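Uncharacterized protein (Bacteroides ovatus CL02T12C04, PDB 6PTM) probably hydrolyses carrageenan-derived oligosaccharides from the chain end, as an exo-acting carrageenase of glycoside hydrolase family 42. Local coordinates at residues F445-D455 with Y488-H499. Residues are numbered along the deposited sequence; the frame is centred on the assembly and turned at random.
Sequences FDWVEICMAYD and YARGNYWLATIH
Two neighbouring helices of what is probably the (β/α)8-barrel of a GH42 glycoside hydrolase meet here; the axes of segments 448-455 and 488-498 approach to 8.8 Å and run nearly parallel, at a buried interface where His499, just past helix 488-498, packs against helix 448-455. His499 ND1 donates to Asp455 OD1 at 2.8 Å, on the syn side but 30° out of the carboxylate plane, while NE2 is hydrogen-bonded to Glu708 and Tyr587 bonds Asp455 OD2. Imidazole suits this place because its two nitrogens serve different acceptors and its face takes a CH-pi contact from Cys451 CA and a sulfur-aromatic one from SG, each 4.0 Å from the ring centroid. A leucine in its place would probably leave Asp455 OD1 and Glu708 without their nitrogen partners and Cys451 without a flat ring to lie on. Small Ala496 lets the helices come close, its CB 4.0 Å from Ile450 CG2. Leu495 CD2 touches Cys451 SG and lies at the edge of the Phe445 ring, in its plane. Phe445 chi1 (54°) puts CG between backbone N and carbonyl carbon, turning the ring toward helix 488-498, where the Tyr488 edge meets its face in an offset edge-to-face pair, planes 76° apart. Ser427 bonds Asn492 OD1, and Asn492 ND2 sits 3.1 Å above the centre of one Phe445 face.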
loop_
_atom_site.group_PDB
_atom_site.type_symbol
_atom_site.label_atom_id
_atom_site.label_comp_id
_atom_site.label_asym_id
_atom_site.label_seq_id
_atom_site.Cartn_x
_atom_site.Cartn_y
_atom_site.Cartn_z
ATOM N N PHE A 445 -10.206 11.679 -2.994
ATOM C CA PHE A 445 -9.165 11.301 -2.005
ATOM C C PHE A 445 -7.840 11.154 -2.752
ATOM O O PHE A 445 -7.813 11.123 -3.998
ATOM C CB PHE A 445 -9.522 10.024 -1.211
ATOM C CG PHE A 445 -9.849 8.813 -2.059
ATOM C CD1 PHE A 445 -8.849 8.000 -2.563
ATOM C CD2 PHE A 445 -11.157 8.474 -2.330
ATOM C CE1 PHE A 445 -9.151 6.907 -3.364
ATOM C CE2 PHE A 445 -11.456 7.387 -3.138
ATOM C CZ PHE A 445 -10.451 6.620 -3.671
ATOM N N ASP A 446 -6.766 11.001 -1.996
ATOM C CA ASP A 446 -5.430 10.801 -2.592
ATOM C C ASP A 446 -5.372 9.336 -3.043
ATOM O O ASP A 446 -5.060 8.486 -2.203
ATOM C CB ASP A 446 -4.329 11.207 -1.603
ATOM C CG ASP A 446 -2.945 10.963 -2.193
ATOM O OD1 ASP A 446 -2.881 10.611 -3.393
ATOM O OD2 ASP A 446 -1.962 11.107 -1.456
ATOM N N TRP A 447 -5.661 9.079 -4.320
ATOM C CA TRP A 447 -5.759 7.735 -4.949
ATOM C C TRP A 447 -4.384 7.202 -5.399
ATOM O O TRP A 447 -4.351 6.080 -5.916
ATOM C CB TRP A 447 -6.710 7.770 -6.166
ATOM C CG TRP A 447 -6.245 8.690 -7.260
ATOM C CD1 TRP A 447 -6.096 10.049 -7.166
ATOM C CD2 TRP A 447 -5.786 8.342 -8.582
ATOM N NE1 TRP A 447 -5.614 10.572 -8.334
ATOM C CE2 TRP A 447 -5.429 9.554 -9.232
ATOM C CE3 TRP A 447 -5.669 7.145 -9.293
ATOM C CZ2 TRP A 447 -4.926 9.586 -10.527
ATOM C CZ3 TRP A 447 -5.210 7.183 -10.591
ATOM C CH2 TRP A 447 -4.825 8.381 -11.190
ATOM N N VAL A 448 -3.306 7.980 -5.306
ATOM C CA VAL A 448 -2.068 7.731 -6.106
ATOM C C VAL A 448 -1.312 6.518 -5.525
ATOM O O VAL A 448 -0.836 5.696 -6.326
ATOM C CB VAL A 448 -1.168 8.985 -6.220
ATOM C CG1 VAL A 448 0.133 8.662 -6.913
ATOM C CG2 VAL A 448 -1.844 10.100 -7.002
ATOM N N GLU A 449 -1.200 6.396 -4.199
ATOM C CA GLU A 449 -0.475 5.253 -3.583
ATOM C C GLU A 449 -1.223 3.925 -3.827
ATOM O O GLU A 449 -0.570 2.952 -4.308
ATOM C CB GLU A 449 -0.220 5.545 -2.117
ATOM C CG GLU A 449 0.709 6.718 -1.934
ATOM C CD GLU A 449 0.984 7.042 -0.482
ATOM O OE1 GLU A 449 1.058 6.094 0.351
ATOM O OE2 GLU A 449 1.087 8.234 -0.202
ATOM N N ILE A 450 -2.525 3.831 -3.518
ATOM C CA ILE A 450 -3.267 2.534 -3.627
ATOM C C ILE A 450 -3.559 2.155 -5.091
ATOM O O ILE A 450 -3.911 0.984 -5.321
ATOM C CB ILE A 450 -4.544 2.537 -2.781
ATOM C CG1 ILE A 450 -5.533 3.636 -3.170
ATOM C CG2 ILE A 450 -4.203 2.582 -1.294
ATOM C CD1 ILE A 450 -6.882 3.473 -2.477
ATOM N N CYS A 451 -3.501 3.090 -6.046
ATOM C CA CYS A 451 -3.646 2.776 -7.487
ATOM C C CYS A 451 -2.253 2.670 -8.139
ATOM O O CYS A 451 -1.809 1.562 -8.446
ATOM C CB CYS A 451 -4.539 3.776 -8.195
ATOM S SG CYS A 451 -6.270 3.664 -7.657
ATOM N N MET A 452 -1.533 3.771 -8.263
ATOM C CA MET A 452 -0.292 3.809 -9.083
ATOM C C MET A 452 0.857 3.097 -8.372
ATOM O O MET A 452 1.471 2.284 -9.032
ATOM C CB MET A 452 0.140 5.224 -9.441
ATOM C CG MET A 452 1.163 5.195 -10.529
ATOM S SD MET A 452 1.569 6.854 -11.119
ATOM C CE MET A 452 2.597 7.461 -9.783
ATOM N N ALA A 453 1.123 3.331 -7.088
ATOM C CA ALA A 453 2.245 2.634 -6.397
ATOM C C ALA A 453 1.967 1.111 -6.295
ATOM O O ALA A 453 2.895 0.317 -6.523
ATOM C CB ALA A 453 2.513 3.244 -5.048
ATOM N N TYR A 454 0.741 0.703 -5.943
ATOM C CA TYR A 454 0.315 -0.726 -5.924
ATOM C C TYR A 454 0.580 -1.338 -7.313
ATOM O O TYR A 454 1.123 -2.474 -7.416
ATOM C CB TYR A 454 -1.128 -0.806 -5.392
ATOM C CG TYR A 454 -1.223 -0.747 -3.879
ATOM C CD1 TYR A 454 -0.158 -0.307 -3.091
ATOM C CD2 TYR A 454 -2.379 -1.127 -3.224
ATOM C CE1 TYR A 454 -0.249 -0.266 -1.711
ATOM C CE2 TYR A 454 -2.485 -1.082 -1.841
ATOM C CZ TYR A 454 -1.412 -0.678 -1.082
ATOM O OH TYR A 454 -1.521 -0.685 0.278
ATOM N N ASP A 455 0.197 -0.623 -8.372
ATOM C CA ASP A 455 0.365 -1.115 -9.765
ATOM C C ASP A 455 1.861 -1.278 -10.084
ATOM O O ASP A 455 2.221 -2.242 -10.804
ATOM C CB ASP A 455 -0.388 -0.229 -10.769
ATOM C CG ASP A 455 -1.902 -0.418 -10.708
ATOM O OD1 ASP A 455 -2.335 -1.382 -10.008
ATOM O OD2 ASP A 455 -2.638 0.416 -11.323
ATOM N N TYR A 488 -16.920 5.929 2.005
ATOM C CA TYR A 488 -15.495 6.251 1.791
ATOM C C TYR A 488 -14.651 5.038 2.195
ATOM O O TYR A 488 -13.745 4.630 1.446
ATOM C CB TYR A 488 -15.046 7.485 2.583
ATOM C CG TYR A 488 -13.548 7.587 2.570
ATOM C CD1 TYR A 488 -12.864 8.003 1.429
ATOM C CD2 TYR A 488 -12.812 7.104 3.638
ATOM C CE1 TYR A 488 -11.475 8.007 1.386
ATOM C CE2 TYR A 488 -11.428 7.118 3.618
ATOM C CZ TYR A 488 -10.755 7.564 2.488
ATOM O OH TYR A 488 -9.375 7.547 2.489
ATOM N N ALA A 489 -14.956 4.465 3.353
ATOM C CA ALA A 489 -14.102 3.406 3.930
ATOM C C ALA A 489 -14.148 2.185 2.995
ATOM O O ALA A 489 -13.052 1.588 2.628
ATOM C CB ALA A 489 -14.552 3.080 5.340
ATOM N N ARG A 490 -15.368 1.785 2.612
ATOM C CA ARG A 490 -15.610 0.628 1.697
ATOM C C ARG A 490 -14.930 0.878 0.345
ATOM O O ARG A 490 -14.252 -0.036 -0.163
ATOM C CB ARG A 490 -17.108 0.407 1.497
ATOM C CG ARG A 490 -17.475 -0.513 0.346
ATOM C CD ARG A 490 -18.973 -0.766 0.330
ATOM N NE ARG A 490 -19.385 -1.575 1.474
ATOM C CZ ARG A 490 -19.417 -2.911 1.516
ATOM N NH1 ARG A 490 -19.067 -3.615 0.462
ATOM N NH2 ARG A 490 -19.798 -3.546 2.626
ATOM N N GLY A 491 -15.136 2.040 -0.255
ATOM C CA GLY A 491 -14.551 2.331 -1.588
ATOM C C GLY A 491 -13.045 2.183 -1.582
ATOM O O GLY A 491 -12.451 1.673 -2.546
ATOM N N ASN A 492 -12.409 2.624 -0.511
ATOM C CA ASN A 492 -10.940 2.641 -0.399
ATOM C C ASN A 492 -10.417 1.222 -0.224
ATOM O O ASN A 492 -9.422 0.897 -0.884
ATOM C CB ASN A 492 -10.501 3.556 0.739
ATOM C CG ASN A 492 -9.598 4.652 0.245
ATOM O OD1 ASN A 492 -8.399 4.638 0.525
ATOM N ND2 ASN A 492 -10.167 5.588 -0.504
ATOM N N TYR A 493 -11.007 0.426 0.653
ATOM C CA TYR A 493 -10.490 -0.935 0.902
ATOM C C TYR A 493 -10.776 -1.755 -0.353
ATOM O O TYR A 493 -9.987 -2.607 -0.733
ATOM C CB TYR A 493 -11.058 -1.547 2.184
ATOM C CG TYR A 493 -10.301 -1.116 3.407
ATOM C CD1 TYR A 493 -10.571 0.106 3.997
ATOM C CD2 TYR A 493 -9.283 -1.878 3.936
ATOM C CE1 TYR A 493 -9.845 0.558 5.087
ATOM C CE2 TYR A 493 -8.569 -1.453 5.054
ATOM C CZ TYR A 493 -8.834 -0.216 5.616
ATOM O OH TYR A 493 -8.145 0.239 6.698
ATOM N N TRP A 494 -11.910 -1.492 -0.983
ATOM C CA TRP A 494 -12.299 -2.253 -2.190
ATOM C C TRP A 494 -11.277 -1.940 -3.302
ATOM O O TRP A 494 -10.728 -2.874 -3.947
ATOM C CB TRP A 494 -13.739 -1.897 -2.589
ATOM C CG TRP A 494 -14.240 -2.750 -3.707
ATOM C CD1 TRP A 494 -13.980 -2.599 -5.028
ATOM C CD2 TRP A 494 -15.066 -3.919 -3.588
ATOM N NE1 TRP A 494 -14.590 -3.585 -5.744
ATOM C CE2 TRP A 494 -15.272 -4.406 -4.891
ATOM C CE3 TRP A 494 -15.656 -4.581 -2.514
ATOM C CZ2 TRP A 494 -16.021 -5.544 -5.138
ATOM C CZ3 TRP A 494 -16.401 -5.705 -2.752
ATOM C CH2 TRP A 494 -16.572 -6.187 -4.048
ATOM N N LEU A 495 -11.050 -0.651 -3.550
ATOM C CA LEU A 495 -10.154 -0.213 -4.636
ATOM C C LEU A 495 -8.734 -0.750 -4.384
ATOM O O LEU A 495 -8.132 -1.355 -5.302
ATOM C CB LEU A 495 -10.223 1.317 -4.722
ATOM C CG LEU A 495 -9.323 1.975 -5.757
ATOM C CD1 LEU A 495 -9.731 1.591 -7.166
ATOM C CD2 LEU A 495 -9.311 3.486 -5.538
ATOM N N ALA A 496 -8.211 -0.590 -3.165
ATOM C CA ALA A 496 -6.861 -1.058 -2.817
ATOM C C ALA A 496 -6.768 -2.573 -3.083
ATOM O O ALA A 496 -5.728 -3.044 -3.641
ATOM C CB ALA A 496 -6.528 -0.726 -1.388
ATOM N N THR A 497 -7.836 -3.304 -2.777
ATOM C CA THR A 497 -7.861 -4.770 -2.964
ATOM C C THR A 497 -7.868 -5.102 -4.460
ATOM O O THR A 497 -7.123 -6.014 -4.865
ATOM C CB THR A 497 -9.015 -5.427 -2.199
ATOM O OG1 THR A 497 -8.875 -5.042 -0.832
ATOM C CG2 THR A 497 -8.923 -6.925 -2.376
ATOM N N ILE A 498 -8.625 -4.362 -5.263
ATOM C CA ILE A 498 -8.587 -4.543 -6.740
ATOM C C ILE A 498 -7.132 -4.402 -7.242
ATOM O O ILE A 498 -6.744 -5.151 -8.165
ATOM C CB ILE A 498 -9.565 -3.594 -7.439
ATOM C CG1 ILE A 498 -11.023 -3.992 -7.143
ATOM C CG2 ILE A 498 -9.253 -3.503 -8.933
ATOM C CD1 ILE A 498 -11.461 -5.316 -7.707
ATOM N N HIS A 499 -6.338 -3.505 -6.651
ATOM C CA HIS A 499 -4.958 -3.206 -7.096
ATOM C C HIS A 499 -3.924 -4.102 -6.387
ATOM O O HIS A 499 -2.717 -3.831 -6.557
ATOM C CB HIS A 499 -4.716 -1.717 -6.941
ATOM C CG HIS A 499 -5.443 -0.865 -7.950
ATOM N ND1 HIS A 499 -4.790 -0.309 -9.044
ATOM C CD2 HIS A 499 -6.744 -0.493 -8.047
ATOM C CE1 HIS A 499 -5.645 0.398 -9.756
ATOM N NE2 HIS A 499 -6.879 0.306 -9.153
HETATM O O HOH W 1 -2.079 -3.937 -9.390
#